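Local coordinates for protein WYL1 (Ruminococcus sp., PDB 6OAW) that probably modulates the RNA-targeting activity of a type VI-D CRISPR-Cas effector as a WYL-domain accessory protein, at residues S119-K124 and Y169-L174. Sequence-based numbering, arbitrary orientation.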
# COMPACT_ATOMS: atom_id res chain seq x y z
N SER B 119 17.80 5.59 15.08
CA SER B 119 19.17 5.76 14.53
C SER B 119 19.55 4.55 13.67
O SER B 119 19.96 4.75 12.51
CB SER B 119 20.17 5.98 15.60
OG SER B 119 19.84 7.17 16.30
N ALA B 120 19.41 3.34 14.20
CA ALA B 120 19.81 2.09 13.51
C ALA B 120 18.98 1.93 12.23
O ALA B 120 19.56 1.49 11.23
CB ALA B 120 19.68 0.88 14.41
N LYS B 121 17.70 2.30 12.25
CA LYS B 121 16.76 2.10 11.11
C LYS B 121 17.11 3.02 9.93
O LYS B 121 17.12 2.49 8.79
CB LYS B 121 15.32 2.39 11.53
CG LYS B 121 14.28 2.08 10.47
CD LYS B 121 13.20 3.10 10.44
CE LYS B 121 12.01 2.64 9.63
NZ LYS B 121 10.87 3.56 9.79
N TYR B 122 17.35 4.31 10.17
CA TYR B 122 17.70 5.31 9.12
C TYR B 122 19.23 5.40 8.92
O TYR B 122 19.64 6.23 8.12
CB TYR B 122 17.07 6.67 9.47
CG TYR B 122 15.56 6.65 9.48
CD1 TYR B 122 14.84 6.38 8.33
CD2 TYR B 122 14.85 6.90 10.64
CE1 TYR B 122 13.45 6.34 8.34
CE2 TYR B 122 13.47 6.86 10.68
CZ TYR B 122 12.76 6.59 9.52
OH TYR B 122 11.39 6.55 9.57
N GLU B 123 20.04 4.57 9.59
CA GLU B 123 21.52 4.52 9.43
C GLU B 123 21.93 3.26 8.63
O GLU B 123 23.16 3.08 8.47
CB GLU B 123 22.26 4.52 10.77
N LYS B 124 20.99 2.43 8.16
CA LYS B 124 21.29 1.17 7.43
C LYS B 124 21.61 1.52 5.96
O LYS B 124 20.68 1.96 5.25
CB LYS B 124 20.14 0.16 7.57
N TYR B 169 11.47 11.94 3.12
CA TYR B 169 10.87 11.79 1.76
C TYR B 169 10.69 10.31 1.45
O TYR B 169 9.68 10.00 0.81
CB TYR B 169 11.65 12.60 0.71
CG TYR B 169 11.60 14.07 1.01
CD1 TYR B 169 10.39 14.73 1.16
CD2 TYR B 169 12.75 14.78 1.28
CE1 TYR B 169 10.32 16.06 1.51
CE2 TYR B 169 12.70 16.12 1.64
CZ TYR B 169 11.48 16.77 1.76
OH TYR B 169 11.48 18.09 2.10
N GLU B 170 11.59 9.44 1.91
CA GLU B 170 11.41 7.97 1.78
C GLU B 170 10.16 7.56 2.57
O GLU B 170 9.38 6.73 2.06
CB GLU B 170 12.60 7.14 2.26
CG GLU B 170 13.87 7.37 1.48
CD GLU B 170 14.02 6.67 0.14
OE1 GLU B 170 13.08 5.96 -0.31
OE2 GLU B 170 15.10 6.84 -0.48
N ASP B 171 9.96 8.11 3.76
CA ASP B 171 8.75 7.77 4.56
C ASP B 171 7.49 8.34 3.88
O ASP B 171 6.49 7.62 3.80
CB ASP B 171 8.81 8.31 5.98
CG ASP B 171 9.60 7.44 6.94
OD1 ASP B 171 10.13 6.41 6.49
OD2 ASP B 171 9.70 7.86 8.10
N TYR B 172 7.54 9.58 3.41
CA TYR B 172 6.43 10.19 2.64
C TYR B 172 5.97 9.19 1.56
O TYR B 172 4.79 8.81 1.55
CB TYR B 172 6.86 11.51 2.01
CG TYR B 172 5.81 12.05 1.07
CD1 TYR B 172 4.68 12.69 1.55
CD2 TYR B 172 5.93 11.83 -0.29
CE1 TYR B 172 3.71 13.17 0.68
CE2 TYR B 172 4.98 12.30 -1.17
CZ TYR B 172 3.87 12.97 -0.68
OH TYR B 172 2.97 13.41 -1.60
N ALA B 173 6.92 8.71 0.76
CA ALA B 173 6.68 7.84 -0.42
C ALA B 173 6.02 6.52 -0.05
O ALA B 173 5.49 5.90 -1.00
CB ALA B 173 7.97 7.58 -1.14
N LEU B 174 6.07 6.08 1.21
CA LEU B 174 5.52 4.76 1.65
C LEU B 174 4.07 4.92 2.13
O LEU B 174 3.38 3.90 2.31
CB LEU B 174 6.42 4.17 2.76
CG LEU B 174 7.81 3.70 2.30
CD1 LEU B 174 8.66 3.23 3.47
CD2 LEU B 174 7.74 2.64 1.22
O HOH W 1 8.68 3.92 7.64
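Tyr122 on helix 104-122 reaches Asp171 on helix 161-172, and side chains alone make the contact, since the backbones stay apart, with the nearest CA atoms, those of Tyr122 and Glu170, 10.0 Å from each other. From CB, the first torsion sets CG anti to the carbonyl carbon (chi1 -63°), the turn that sends the ring toward helix 161-172. Lys121 CD lies over one face, 3.6 Å above the ring plane and offset toward the rim. Farther out, Asp171 OD1 sits at the ring edge, in plane, 3.8 Å from CE1. CZ comes within 3.6 Å of Asp171 OD2. At the tip, OH gives Asp171 OD2 a short but weak hydrogen bond of 2.6 Å, the carboxylate plane turned 58° from the ring. The same OH accepts a bond from Lys121 NZ at 3.0 Å. Lysine suits this place because its amine also donates to a water that in turn donates to Asp171 OD1, joining the opposite charges without a direct salt bridge. Aspartate suits this buried position, OD2 taking the weak hydroxyl bond and OD1 the water's. A phenylalanine in place of Tyr122 would probably keep the ring's packing but leave Asp171 OD2 and Lys121 NZ without the hydroxyl that links them. Asn88 touches all three side chains. The arrangement is a water-mediated tyrosine-aspartate-lysine contact between two helices of the helical region preceding the antiparallel sheet.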